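S-adenosylmethionine:tRNA ribosyltransferase-isomerase (PDB 1VKY) probably transfers and isomerises the ribose of S-adenosylmethionine onto the 7-aminomethyl group of preQ1-modified tRNA, giving epoxyqueuosine in the queuosine pathway. Local coordinates at residues T301-L305 with Y335-S339; R39-R45 with D342-L347; G101-V107 with T137-F142; F235-P239 with T266-I270. All coordinates share one frame; numbering follows the deposited sequence.

Interaction 1 of 4, residues T301-L305 with Y335-S339; sequences TNFHL and YRFFS
An aromatic cluster of Phe303, Tyr335 and Phe337 joins segment 301-305, which lies on strand 298-302, to the loop that leads from helix 320-332 into strand 343-346. Phe303 is the hub. Its ring turns an edge to the face of Phe337, with planes 55° apart, while its CB lies 3.5 Å from Phe337 CD2. With CG beside the backbone N (chi1 -78°), the same ring also leans on Tyr335: Phe303 CE1 lies 3.7 Å from Tyr335 CD2. A second apolar patch forms where Leu305 CD1 rests 3.5 Å from CE1 of the Phe338 ring. Between the patches the backbones are tied directly: Phe338 N donates to Phe303 O at 2.9 Å. A water accepts from Phe303 N and sits 2.7 Å from Phe338 O, linking the two backbones. The Tyr335 hydroxyl bonds to His52, and Ala330 of helix 320-332 touches all three aromatic side chains. Phe303 is thus held through both its ring and its backbone, the N-H and C=O finding polar partners beside the aromatic cluster.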
loop_
_atom_site.group_PDB
_atom_site.type_symbol
_atom_site.label_atom_id
_atom_site.label_comp_id
_atom_site.label_asym_id
_atom_site.label_seq_id
_atom_site.Cartn_x
_atom_site.Cartn_y
_atom_site.Cartn_z
ATOM N N THR B 301 -6.267 -16.100 3.895
ATOM C CA THR B 301 -6.715 -14.730 3.982
ATOM C C THR B 301 -5.792 -13.880 4.872
ATOM O O THR B 301 -4.999 -14.397 5.637
ATOM C CB THR B 301 -8.149 -14.719 4.512
ATOM O OG1 THR B 301 -8.678 -13.376 4.482
ATOM C CG2 THR B 301 -8.202 -15.142 5.973
ATOM N N ASN B 302 -5.924 -12.560 4.760
ATOM C CA ASN B 302 -5.155 -11.636 5.610
ATOM C C ASN B 302 -5.770 -11.510 6.976
ATOM O O ASN B 302 -6.797 -12.118 7.272
ATOM C CB ASN B 302 -5.037 -10.255 4.926
ATOM C CG ASN B 302 -4.222 -10.296 3.611
ATOM O OD1 ASN B 302 -3.339 -11.138 3.422
ATOM N ND2 ASN B 302 -4.543 -9.380 2.707
ATOM N N PHE B 303 -5.075 -10.770 7.845
ATOM C CA PHE B 303 -5.604 -10.352 9.144
ATOM C C PHE B 303 -6.415 -9.074 8.975
ATOM O O PHE B 303 -5.890 -8.070 8.511
ATOM C CB PHE B 303 -4.465 -10.170 10.132
ATOM C CG PHE B 303 -3.961 -11.452 10.679
ATOM C CD1 PHE B 303 -2.986 -12.141 10.055
ATOM C CD2 PHE B 303 -4.525 -11.983 11.826
ATOM C CE1 PHE B 303 -2.515 -13.339 10.588
ATOM C CE2 PHE B 303 -4.103 -13.165 12.346
ATOM C CZ PHE B 303 -3.082 -13.850 11.731
ATOM N N HIS B 304 -7.695 -9.119 9.348
ATOM C CA HIS B 304 -8.620 -8.036 9.049
ATOM C C HIS B 304 -8.770 -7.116 10.244
ATOM O O HIS B 304 -8.396 -7.463 11.332
ATOM C CB HIS B 304 -9.950 -8.608 8.582
ATOM C CG HIS B 304 -9.800 -9.607 7.457
ATOM N ND1 HIS B 304 -9.371 -9.242 6.200
ATOM C CD2 HIS B 304 -9.930 -10.957 7.430
ATOM C CE1 HIS B 304 -9.279 -10.319 5.433
ATOM N NE2 HIS B 304 -9.614 -11.372 6.156
ATOM N N LEU B 305 -9.336 -5.933 10.026
ATOM C CA LEU B 305 -9.386 -4.917 11.055
ATOM C C LEU B 305 -10.555 -5.156 12.007
ATOM O O LEU B 305 -11.581 -5.778 11.607
ATOM C CB LEU B 305 -9.504 -3.545 10.353
ATOM C CG LEU B 305 -8.367 -3.136 9.381
ATOM C CD1 LEU B 305 -8.747 -1.915 8.530
ATOM C CD2 LEU B 305 -7.096 -2.858 10.186
ATOM N N TYR B 335 2.058 -10.098 15.099
ATOM C CA TYR B 335 1.842 -10.291 13.665
ATOM C C TYR B 335 1.564 -8.923 13.045
ATOM O O TYR B 335 1.074 -7.991 13.723
ATOM C CB TYR B 335 0.617 -11.197 13.389
ATOM C CG TYR B 335 0.884 -12.676 13.440
ATOM C CD1 TYR B 335 1.258 -13.299 14.622
ATOM C CD2 TYR B 335 0.750 -13.473 12.286
ATOM C CE1 TYR B 335 1.488 -14.699 14.669
ATOM C CE2 TYR B 335 0.967 -14.857 12.325
ATOM C CZ TYR B 335 1.345 -15.467 13.513
ATOM O OH TYR B 335 1.542 -16.862 13.505
ATOM N N ARG B 336 1.758 -8.846 11.744
ATOM C CA ARG B 336 1.363 -7.673 10.991
ATOM C C ARG B 336 0.024 -7.883 10.296
ATOM O O ARG B 336 -0.262 -8.991 9.774
ATOM C CB ARG B 336 2.417 -7.337 9.965
ATOM C CG ARG B 336 3.803 -7.015 10.542
ATOM C CD ARG B 336 4.878 -6.982 9.458
ATOM N NE ARG B 336 4.732 -8.145 8.577
ATOM C CZ ARG B 336 4.497 -8.131 7.257
ATOM N NH1 ARG B 336 4.410 -6.978 6.559
ATOM N NH2 ARG B 336 4.358 -9.312 6.629
ATOM N N PHE B 337 -0.769 -6.806 10.281
ATOM C CA PHE B 337 -2.172 -6.829 9.897
ATOM C C PHE B 337 -2.450 -6.027 8.636
ATOM O O PHE B 337 -1.663 -5.182 8.205
ATOM C CB PHE B 337 -3.027 -6.276 11.027
ATOM C CG PHE B 337 -3.129 -7.184 12.206
ATOM C CD1 PHE B 337 -2.038 -7.439 12.993
ATOM C CD2 PHE B 337 -4.342 -7.710 12.572
ATOM C CE1 PHE B 337 -2.134 -8.253 14.077
ATOM C CE2 PHE B 337 -4.444 -8.546 13.675
ATOM C CZ PHE B 337 -3.345 -8.815 14.412
ATOM N N PHE B 338 -3.594 -6.328 8.052
ATOM C CA PHE B 338 -4.127 -5.633 6.900
ATOM C C PHE B 338 -3.430 -6.063 5.637
ATOM O O PHE B 338 -2.804 -7.120 5.589
ATOM C CB PHE B 338 -4.158 -4.098 7.175
ATOM C CG PHE B 338 -5.143 -3.333 6.365
ATOM C CD1 PHE B 338 -6.458 -3.738 6.267
ATOM C CD2 PHE B 338 -4.748 -2.209 5.665
ATOM C CE1 PHE B 338 -7.353 -3.019 5.513
ATOM C CE2 PHE B 338 -5.655 -1.487 4.914
ATOM C CZ PHE B 338 -6.940 -1.881 4.841
ATOM N N SER B 339 -3.668 -5.309 4.568
ATOM C CA SER B 339 -3.338 -5.700 3.218
ATOM C C SER B 339 -1.893 -6.115 2.911
ATOM O O SER B 339 -1.675 -6.914 1.975
ATOM C CB SER B 339 -3.767 -4.557 2.274
ATOM O OG SER B 339 -5.196 -4.396 2.348
HETATM O O HOH W 1 -2.617 -9.251 7.209
#

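Interaction 2 of 4, residues R39-R45 with D342-L347; sequences RLMVLHR and DAMLIL
Parallel beta pairing of strands 39-44 and 343-346 joins an early strand to the C-terminal one within the large mixed sheet, where 39-44 lies between 49-54 and 343-346. Leu40, Met41, Val42 and Leu43 pair in step with Ala343, Met344, Leu345 and Ile346, and the backbone ladder runs from Ala343 N to Arg39 O through to Leu347 N to Leu43 O (2.8 Å). Leu40, Val42 and Leu345 share one face with Ala343; there Leu40 CD1 packs 3.9 Å from Leu345 CB. On the other face, Leu43 CD2 meets Met344 SD at 4.0 Å, under helix 320-332. The ladder is closed at its start by a side chain, Arg39 N donating to Asp342 OD1 (2.9 Å) from above the carboxylate plane; Asp342 also bridges to Arg336.

At the far end Arg45 grips the C-terminal carboxylate of Leu347 side-on, its CD lying against Ile346 CG2 and its chain bent at chi3 (-71°), while NH2 bonds to Phe317 O. With alanine in place of Arg45, the terminal carboxylate is likely to lose its charged mate and Ile346 CG2 part of its cover. Leu347 OXT takes two donors, Arg45 N at 3.0 Å and, in a salt bridge, Arg45 NE at 2.9 Å, while Arg45 NH1 reaches Leu347 O at 2.9 Å within the guanidinium plane.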
loop_
_atom_site.group_PDB
_atom_site.type_symbol
_atom_site.label_atom_id
_atom_site.label_comp_id
_atom_site.label_asym_id
_atom_site.label_seq_id
_atom_site.Cartn_x
_atom_site.Cartn_y
_atom_site.Cartn_z
ATOM N N ARG B 39 4.521 -14.162 7.880
ATOM C CA ARG B 39 4.036 -15.133 8.859
ATOM C C ARG B 39 2.733 -15.745 8.357
ATOM O O ARG B 39 2.037 -15.135 7.549
ATOM C CB ARG B 39 3.827 -14.484 10.221
ATOM C CG ARG B 39 5.097 -13.900 10.727
ATOM C CD ARG B 39 5.001 -13.275 12.097
ATOM N NE ARG B 39 4.942 -14.324 13.073
ATOM C CZ ARG B 39 5.003 -14.144 14.377
ATOM N NH1 ARG B 39 5.131 -12.923 14.889
ATOM N NH2 ARG B 39 4.925 -15.212 15.172
ATOM N N LEU B 40 2.480 -16.990 8.759
ATOM C CA LEU B 40 1.242 -17.715 8.445
ATOM C C LEU B 40 0.777 -18.348 9.730
ATOM O O LEU B 40 1.418 -19.284 10.210
ATOM C CB LEU B 40 1.488 -18.820 7.392
ATOM C CG LEU B 40 0.327 -19.744 6.982
ATOM C CD1 LEU B 40 -0.747 -18.965 6.252
ATOM C CD2 LEU B 40 0.752 -20.924 6.141
ATOM N N MET B 41 -0.344 -17.871 10.263
ATOM C CA MET B 41 -1.017 -18.538 11.364
ATOM C C MET B 41 -1.965 -19.591 10.771
ATOM O O MET B 41 -2.755 -19.288 9.906
ATOM C CB MET B 41 -1.841 -17.553 12.198
ATOM C CG MET B 41 -2.387 -18.173 13.474
ATOM S SD MET B 41 -3.227 -17.012 14.560
ATOM C CE MET B 41 -1.913 -15.945 15.097
ATOM N N VAL B 42 -1.889 -20.814 11.290
ATOM C CA VAL B 42 -2.729 -21.901 10.829
ATOM C C VAL B 42 -3.710 -22.285 11.922
ATOM O O VAL B 42 -3.305 -22.638 13.038
ATOM C CB VAL B 42 -1.879 -23.122 10.424
ATOM C CG1 VAL B 42 -2.749 -24.210 9.859
ATOM C CG2 VAL B 42 -0.819 -22.721 9.365
ATOM N N LEU B 43 -4.983 -22.287 11.547
ATOM C CA LEU B 43 -6.104 -22.645 12.391
ATOM C C LEU B 43 -6.735 -23.968 11.923
ATOM O O LEU B 43 -7.134 -24.104 10.779
ATOM C CB LEU B 43 -7.165 -21.531 12.340
ATOM C CG LEU B 43 -6.976 -20.370 13.338
ATOM C CD1 LEU B 43 -5.685 -19.720 13.214
ATOM C CD2 LEU B 43 -8.076 -19.391 13.161
ATOM N N HIS B 44 -6.795 -24.931 12.839
ATOM C CA HIS B 44 -7.375 -26.240 12.580
ATOM C C HIS B 44 -8.720 -26.272 13.298
ATOM O O HIS B 44 -8.782 -26.418 14.519
ATOM C CB HIS B 44 -6.457 -27.342 13.116
ATOM C CG HIS B 44 -5.088 -27.365 12.504
ATOM N ND1 HIS B 44 -4.768 -28.160 11.430
ATOM C CD2 HIS B 44 -3.947 -26.710 12.837
ATOM C CE1 HIS B 44 -3.492 -27.998 11.123
ATOM N NE2 HIS B 44 -2.969 -27.132 11.967
ATOM N N ARG B 45 -9.800 -26.123 12.554
ATOM C CA ARG B 45 -11.090 -25.862 13.214
ATOM C C ARG B 45 -11.595 -26.976 14.088
ATOM O O ARG B 45 -12.059 -26.709 15.175
ATOM C CB ARG B 45 -12.173 -25.517 12.206
ATOM C CG ARG B 45 -11.983 -24.179 11.501
ATOM C CD ARG B 45 -12.921 -24.042 10.332
ATOM N NE ARG B 45 -12.575 -24.905 9.207
ATOM C CZ ARG B 45 -13.314 -24.985 8.113
ATOM N NH1 ARG B 45 -12.947 -25.766 7.125
ATOM N NH2 ARG B 45 -14.426 -24.279 8.009
ATOM N N ASP B 342 0.548 -10.140 7.414
ATOM C CA ASP B 342 0.750 -11.558 7.423
ATOM C C ASP B 342 -0.546 -12.277 6.954
ATOM O O ASP B 342 -1.539 -11.629 6.595
ATOM C CB ASP B 342 1.158 -12.002 8.831
ATOM C CG ASP B 342 2.510 -11.472 9.214
ATOM O OD1 ASP B 342 3.412 -11.525 8.362
ATOM O OD2 ASP B 342 2.744 -11.005 10.336
ATOM N N ALA B 343 -0.502 -13.600 6.952
ATOM C CA ALA B 343 -1.620 -14.430 6.500
ATOM C C ALA B 343 -2.091 -15.459 7.543
ATOM O O ALA B 343 -1.368 -15.816 8.466
ATOM C CB ALA B 343 -1.250 -15.152 5.266
ATOM N N MET B 344 -3.324 -15.930 7.329
ATOM C CA MET B 344 -3.972 -17.005 8.097
ATOM C C MET B 344 -4.466 -18.075 7.109
ATOM O O MET B 344 -5.032 -17.732 6.054
ATOM C CB MET B 344 -5.159 -16.404 8.844
ATOM C CG MET B 344 -5.978 -17.369 9.631
ATOM S SD MET B 344 -7.307 -16.514 10.494
ATOM C CE MET B 344 -6.441 -15.911 11.986
ATOM N N LEU B 345 -4.195 -19.341 7.440
ATOM C CA LEU B 345 -4.778 -20.533 6.792
ATOM C C LEU B 345 -5.726 -21.183 7.790
ATOM O O LEU B 345 -5.316 -21.549 8.910
ATOM C CB LEU B 345 -3.702 -21.563 6.430
ATOM C CG LEU B 345 -4.132 -22.932 5.892
ATOM C CD1 LEU B 345 -4.969 -22.816 4.619
ATOM C CD2 LEU B 345 -2.932 -23.856 5.666
ATOM N N ILE B 346 -6.986 -21.290 7.390
ATOM C CA ILE B 346 -7.993 -21.950 8.168
ATOM C C ILE B 346 -8.352 -23.227 7.463
ATOM O O ILE B 346 -8.826 -23.184 6.335
ATOM C CB ILE B 346 -9.220 -21.092 8.348
ATOM C CG1 ILE B 346 -8.830 -19.731 8.928
ATOM C CG2 ILE B 346 -10.202 -21.831 9.300
ATOM C CD1 ILE B 346 -9.669 -18.654 8.505
ATOM N N LEU B 347 -8.090 -24.348 8.145
ATOM C CA LEU B 347 -8.408 -25.722 7.652
ATOM C C LEU B 347 -9.644 -26.319 8.359
ATOM O O LEU B 347 -10.434 -27.051 7.740
ATOM C CB LEU B 347 -7.240 -26.643 7.944
ATOM C CG LEU B 347 -5.948 -26.284 7.209
ATOM C CD1 LEU B 347 -4.816 -27.041 7.779
ATOM C CD2 LEU B 347 -6.103 -26.567 5.727
ATOM O OXT LEU B 347 -9.900 -26.090 9.556
#

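Interaction 3 of 4, residues G101-V107 with T137-F142; sequences GIWKCLV and TRILKF
Backbone hydrogen bonds join Gly101-Val107 to Thr137-Phe142. Trp103 with Leu140 and Cys105 with Arg138 are hydrogen-bonded pairs, alternating with the non-hydrogen-bonded pairs Ile102-Lys141 and Lys104-Ile139; the straightest bond, Leu140 N to Trp103 O, is 2.9 Å long at 175°. Apolar contacts fall on two faces. On one, Ile102 CG2 touches Ile139 CG2 at 3.8 Å, and Lys104 runs alongside Ile139, its CG 4.0 Å from Ile139 CG1. On the other, Leu140 CD2 approaches Cys105 SG at 3.6 Å and also Val107 CG2, while Trp103 CD1 meets Phe142 CE1 at 4.1 Å. The polar side-chain link is Lys104 NZ to Thr137 OG1, 3.1 Å: the lysine chain bends at chi3 and chi4 (63° and 80°), curling its ammonium over to the hydroxyl. Asp135 takes both groups, by a salt bridge to Lys104 and a hydrogen bond to Thr137, and Asp147 receives the Trp103 indole N-H. Such alternation of hydrogen-bonded and non-hydrogen-bonded pairs is the signature of antiparallel strands, here the two central ones of the six-stranded sheet.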
loop_
_atom_site.group_PDB
_atom_site.type_symbol
_atom_site.label_atom_id
_atom_site.label_comp_id
_atom_site.label_asym_id
_atom_site.label_seq_id
_atom_site.Cartn_x
_atom_site.Cartn_y
_atom_site.Cartn_z
ATOM N N GLY B 101 -11.381 -8.637 -31.449
ATOM C CA GLY B 101 -12.691 -8.195 -31.933
ATOM C C GLY B 101 -13.885 -9.108 -31.674
ATOM O O GLY B 101 -14.956 -8.842 -32.198
ATOM N N ILE B 102 -13.709 -10.185 -30.893
ATOM C CA ILE B 102 -14.807 -11.060 -30.434
ATOM C C ILE B 102 -14.720 -11.180 -28.898
ATOM O O ILE B 102 -13.739 -11.718 -28.329
ATOM C CB ILE B 102 -14.790 -12.474 -31.137
ATOM C CG1 ILE B 102 -14.761 -12.337 -32.651
ATOM C CG2 ILE B 102 -16.012 -13.292 -30.722
ATOM C CD1 ILE B 102 -14.799 -13.652 -33.402
ATOM N N TRP B 103 -15.752 -10.654 -28.237
ATOM C CA TRP B 103 -15.810 -10.545 -26.795
ATOM C C TRP B 103 -17.112 -11.065 -26.207
ATOM O O TRP B 103 -18.186 -10.829 -26.769
ATOM C CB TRP B 103 -15.706 -9.058 -26.422
ATOM C CG TRP B 103 -14.368 -8.475 -26.652
ATOM C CD1 TRP B 103 -13.813 -8.112 -27.863
ATOM C CD2 TRP B 103 -13.400 -8.177 -25.663
ATOM N NE1 TRP B 103 -12.553 -7.613 -27.667
ATOM C CE2 TRP B 103 -12.269 -7.644 -26.328
ATOM C CE3 TRP B 103 -13.362 -8.306 -24.277
ATOM C CZ2 TRP B 103 -11.132 -7.231 -25.648
ATOM C CZ3 TRP B 103 -12.244 -7.881 -23.605
ATOM C CH2 TRP B 103 -11.138 -7.357 -24.300
ATOM N N LYS B 104 -17.012 -11.741 -25.056
ATOM C CA LYS B 104 -18.148 -11.984 -24.205
ATOM C C LYS B 104 -18.423 -10.693 -23.501
ATOM O O LYS B 104 -17.521 -10.114 -22.906
ATOM C CB LYS B 104 -17.871 -13.054 -23.149
ATOM C CG LYS B 104 -17.799 -14.435 -23.716
ATOM C CD LYS B 104 -17.275 -15.437 -22.704
ATOM C CE LYS B 104 -18.163 -15.579 -21.499
ATOM N NZ LYS B 104 -19.292 -16.451 -21.803
ATOM N N CYS B 105 -19.674 -10.266 -23.561
ATOM C CA CYS B 105 -20.094 -8.961 -23.071
ATOM C C CYS B 105 -21.325 -9.084 -22.212
ATOM O O CYS B 105 -22.150 -9.973 -22.387
ATOM C CB CYS B 105 -20.434 -8.043 -24.250
ATOM S SG CYS B 105 -19.015 -7.700 -25.318
ATOM N N LEU B 106 -21.459 -8.129 -21.307
ATOM C CA LEU B 106 -22.682 -7.949 -20.557
ATOM C C LEU B 106 -23.471 -6.906 -21.331
ATOM O O LEU B 106 -22.965 -5.816 -21.574
ATOM C CB LEU B 106 -22.336 -7.473 -19.130
ATOM C CG LEU B 106 -23.037 -8.195 -18.017
ATOM C CD1 LEU B 106 -24.484 -7.721 -18.002
ATOM C CD2 LEU B 106 -22.951 -9.698 -18.182
ATOM N N VAL B 107 -24.678 -7.253 -21.762
ATOM C CA VAL B 107 -25.487 -6.370 -22.583
ATOM C C VAL B 107 -26.776 -6.080 -21.814
ATOM O O VAL B 107 -27.464 -7.012 -21.398
ATOM C CB VAL B 107 -25.781 -7.013 -23.946
ATOM C CG1 VAL B 107 -26.764 -6.194 -24.711
ATOM C CG2 VAL B 107 -24.489 -7.164 -24.744
ATOM N N THR B 137 -24.130 -13.824 -20.789
ATOM C CA THR B 137 -23.433 -12.845 -21.592
ATOM C C THR B 137 -23.867 -13.025 -23.026
ATOM O O THR B 137 -24.643 -13.936 -23.346
ATOM C CB THR B 137 -21.930 -13.037 -21.453
ATOM O OG1 THR B 137 -21.604 -14.397 -21.764
ATOM C CG2 THR B 137 -21.477 -12.851 -19.951
ATOM N N ARG B 138 -23.387 -12.117 -23.863
ATOM C CA ARG B 138 -23.597 -12.119 -25.299
ATOM C C ARG B 138 -22.222 -12.165 -25.918
ATOM O O ARG B 138 -21.331 -11.455 -25.482
ATOM C CB ARG B 138 -24.293 -10.828 -25.725
ATOM C CG ARG B 138 -25.816 -10.915 -25.832
ATOM C CD ARG B 138 -26.420 -11.760 -24.809
ATOM N NE ARG B 138 -27.865 -11.711 -24.753
ATOM C CZ ARG B 138 -28.528 -12.201 -23.721
ATOM N NH1 ARG B 138 -27.866 -12.779 -22.723
ATOM N NH2 ARG B 138 -29.845 -12.126 -23.673
ATOM N N ILE B 139 -22.040 -13.024 -26.910
ATOM C CA ILE B 139 -20.807 -13.037 -27.654
ATOM C C ILE B 139 -21.009 -12.091 -28.809
ATOM O O ILE B 139 -21.885 -12.286 -29.633
ATOM C CB ILE B 139 -20.454 -14.460 -28.124
ATOM C CG1 ILE B 139 -20.107 -15.352 -26.915
ATOM C CG2 ILE B 139 -19.256 -14.402 -29.018
ATOM C CD1 ILE B 139 -21.277 -15.831 -26.156
ATOM N N LEU B 140 -20.184 -11.062 -28.860
ATOM C CA LEU B 140 -20.308 -10.028 -29.872
ATOM C C LEU B 140 -19.075 -10.002 -30.750
ATOM O O LEU B 140 -17.952 -9.999 -30.262
ATOM C CB LEU B 140 -20.451 -8.668 -29.199
ATOM C CG LEU B 140 -21.830 -8.087 -28.863
ATOM C CD1 LEU B 140 -22.908 -9.050 -28.559
ATOM C CD2 LEU B 140 -21.655 -7.163 -27.730
ATOM N N LYS B 141 -19.299 -9.977 -32.058
ATOM C CA LYS B 141 -18.230 -9.749 -33.034
ATOM C C LYS B 141 -18.318 -8.293 -33.511
ATOM O O LYS B 141 -19.332 -7.876 -34.080
ATOM C CB LYS B 141 -18.350 -10.726 -34.216
ATOM C CG LYS B 141 -17.286 -10.544 -35.280
ATOM C CD LYS B 141 -17.302 -11.649 -36.381
ATOM C CE LYS B 141 -18.326 -11.410 -37.484
ATOM N NZ LYS B 141 -17.973 -10.344 -38.457
ATOM N N PHE B 142 -17.269 -7.523 -33.246
ATOM C CA PHE B 142 -17.210 -6.106 -33.638
ATOM C C PHE B 142 -16.842 -5.956 -35.103
ATOM O O PHE B 142 -16.197 -6.829 -35.670
ATOM C CB PHE B 142 -16.249 -5.356 -32.719
ATOM C CG PHE B 142 -16.796 -5.184 -31.346
ATOM C CD1 PHE B 142 -16.598 -6.144 -30.385
ATOM C CD2 PHE B 142 -17.605 -4.099 -31.047
ATOM C CE1 PHE B 142 -17.137 -5.994 -29.134
ATOM C CE2 PHE B 142 -18.137 -3.945 -29.770
ATOM C CZ PHE B 142 -17.904 -4.881 -28.835
#

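Interaction 4 of 4, residues F235-P239 with T266-I270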
loop_
_atom_site.group_PDB
_atom_site.type_symbol
_atom_site.label_atom_id
_atom_site.label_comp_id
_atom_site.label_asym_id
_atom_site.label_seq_id
_atom_site.Cartn_x
_atom_site.Cartn_y
_atom_site.Cartn_z
ATOM N N PHE B 235 -18.758 -7.427 -11.189
ATOM C CA PHE B 235 -19.375 -8.641 -11.632
ATOM C C PHE B 235 -18.381 -9.743 -11.376
ATOM O O PHE B 235 -17.196 -9.615 -11.720
ATOM C CB PHE B 235 -19.728 -8.584 -13.130
ATOM C CG PHE B 235 -20.644 -7.457 -13.494
ATOM C CD1 PHE B 235 -20.122 -6.210 -13.813
ATOM C CD2 PHE B 235 -21.994 -7.628 -13.501
ATOM C CE1 PHE B 235 -20.945 -5.164 -14.135
ATOM C CE2 PHE B 235 -22.834 -6.591 -13.828
ATOM C CZ PHE B 235 -22.312 -5.356 -14.152
ATOM N N TYR B 236 -18.839 -10.821 -10.756
ATOM C CA TYR B 236 -17.972 -11.985 -10.621
ATOM C C TYR B 236 -18.108 -12.817 -11.866
ATOM O O TYR B 236 -19.140 -12.795 -12.553
ATOM C CB TYR B 236 -18.315 -12.831 -9.379
ATOM C CG TYR B 236 -19.673 -13.475 -9.439
ATOM C CD1 TYR B 236 -19.883 -14.661 -10.181
ATOM C CD2 TYR B 236 -20.763 -12.908 -8.798
ATOM C CE1 TYR B 236 -21.113 -15.246 -10.227
ATOM C CE2 TYR B 236 -21.993 -13.524 -8.835
ATOM C CZ TYR B 236 -22.161 -14.675 -9.537
ATOM O OH TYR B 236 -23.407 -15.234 -9.617
ATOM N N GLN B 237 -17.064 -13.572 -12.158
ATOM C CA GLN B 237 -17.137 -14.593 -13.199
ATOM C C GLN B 237 -16.457 -15.855 -12.703
ATOM O O GLN B 237 -15.365 -15.791 -12.164
ATOM C CB GLN B 237 -16.417 -14.100 -14.472
ATOM C CG GLN B 237 -16.473 -15.096 -15.652
ATOM C CD GLN B 237 -15.645 -14.669 -16.848
ATOM O OE1 GLN B 237 -14.843 -13.747 -16.740
ATOM N NE2 GLN B 237 -15.823 -15.361 -17.977
ATOM N N VAL B 238 -17.114 -16.989 -12.891
ATOM C CA VAL B 238 -16.566 -18.311 -12.650
ATOM C C VAL B 238 -16.646 -19.046 -13.965
ATOM O O VAL B 238 -17.703 -19.522 -14.386
ATOM C CB VAL B 238 -17.349 -19.115 -11.578
ATOM C CG1 VAL B 238 -16.590 -20.406 -11.218
ATOM C CG2 VAL B 238 -17.529 -18.281 -10.325
ATOM N N PRO B 239 -15.518 -19.122 -14.642
ATOM C CA PRO B 239 -15.499 -19.656 -15.962
ATOM C C PRO B 239 -15.595 -21.168 -16.000
ATOM O O PRO B 239 -15.423 -21.856 -14.993
ATOM C CB PRO B 239 -14.145 -19.147 -16.518
ATOM C CG PRO B 239 -13.269 -19.015 -15.339
ATOM C CD PRO B 239 -14.178 -18.680 -14.184
ATOM N N THR B 266 -17.636 -15.234 -3.906
ATOM C CA THR B 266 -18.031 -15.701 -5.238
ATOM C C THR B 266 -18.451 -17.145 -5.246
ATOM O O THR B 266 -19.498 -17.493 -5.781
ATOM C CB THR B 266 -16.859 -15.458 -6.260
ATOM O OG1 THR B 266 -16.768 -14.035 -6.501
ATOM C CG2 THR B 266 -17.199 -16.086 -7.634
ATOM N N LEU B 267 -17.640 -18.010 -4.652
ATOM C CA LEU B 267 -17.964 -19.416 -4.609
ATOM C C LEU B 267 -19.224 -19.769 -3.796
ATOM O O LEU B 267 -20.014 -20.646 -4.208
ATOM C CB LEU B 267 -16.772 -20.200 -4.090
ATOM C CG LEU B 267 -15.506 -20.221 -4.981
ATOM C CD1 LEU B 267 -14.447 -20.965 -4.149
ATOM C CD2 LEU B 267 -15.717 -20.867 -6.333
ATOM N N GLU B 268 -19.399 -19.131 -2.638
ATOM C CA GLU B 268 -20.617 -19.377 -1.836
ATOM C C GLU B 268 -21.888 -18.794 -2.463
ATOM O O GLU B 268 -23.003 -19.309 -2.269
ATOM C CB GLU B 268 -20.412 -18.892 -0.396
ATOM C CG GLU B 268 -19.360 -19.696 0.347
ATOM C CD GLU B 268 -19.645 -21.195 0.415
ATOM O OE1 GLU B 268 -20.809 -21.571 0.698
ATOM O OE2 GLU B 268 -18.723 -22.012 0.205
ATOM N N THR B 269 -21.738 -17.761 -3.274
ATOM C CA THR B 269 -22.817 -17.269 -4.099
ATOM C C THR B 269 -23.242 -18.299 -5.170
ATOM O O THR B 269 -24.444 -18.645 -5.294
ATOM C CB THR B 269 -22.377 -15.953 -4.749
ATOM O OG1 THR B 269 -22.172 -14.960 -3.743
ATOM C CG2 THR B 269 -23.447 -15.416 -5.691
ATOM N N ILE B 270 -22.291 -18.823 -5.944
ATOM C CA ILE B 270 -22.683 -19.788 -6.997
ATOM C C ILE B 270 -23.135 -21.129 -6.445
ATOM O O ILE B 270 -23.908 -21.835 -7.099
ATOM C CB ILE B 270 -21.578 -20.015 -8.102
ATOM C CG1 ILE B 270 -20.390 -20.801 -7.547
ATOM C CG2 ILE B 270 -21.170 -18.706 -8.691
ATOM C CD1 ILE B 270 -19.499 -21.356 -8.561
#
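Tyr236 and Val238, two residues apart on strand 234-238, point toward helix 261-270 and meet Thr266, Thr269 and Ile270. The tyrosine ring lies obliquely among three methyls: CD1 is 4.0 Å from Thr266 CG2, CE1 is 3.8 Å from Ile270 CG2, and CE2 is 3.9 Å from Thr269 CG2. Its CG sits between the backbone N and the carbonyl carbon (chi1 65°), which carries the ring out over the helix. Val238 slides past Thr266, where CG2 to CG2 at 3.5 Å is tighter than usual, and meets Ile270 tip to tip, with CG1 4.1 Å from CD1. Shrinking Tyr236 to alanine is likely to open a gap beside the methyls of Thr266, Thr269 and Ile270. Further out, Thr269 OG1 is bonded to Arg265 O and to Thr283, leaving its methyl for the ring. The axes of segments 235-238 and 266-270 approach to 9.5 Å and cross at -76°. Strand 279-281 lies alongside, with Tyr279 touching both Tyr236 and Ile270, and Val243 of helix 240-252 packs on Val238.

How the interactions relate
Following the chain from the N terminus, strand 39-44 pairs at once with 49-54 but meets its other neighbour, 343-346, only at the C terminus, so interaction 2 closes a loop of nearly 300 residues with the other three nested inside it. Interaction 3 closes first, within the antiparallel sheet, then interaction 4, then interaction 1; these three follow in series and none cross. Interactions 1, 2 and 4 all reach the mixed sheet. Interactions 1 and 2 touch, since strands 298-302 and 343-346 are neighbours: Thr301 O and Met344 N are 2.8 Å apart. Interaction 4 lies further along, its centre about 24 Å from each of theirs. Interaction 3 is about 41 Å from interaction 2, centre to centre, yet Lys104 packs against Gln237 of interaction 4, where the two sheets meet.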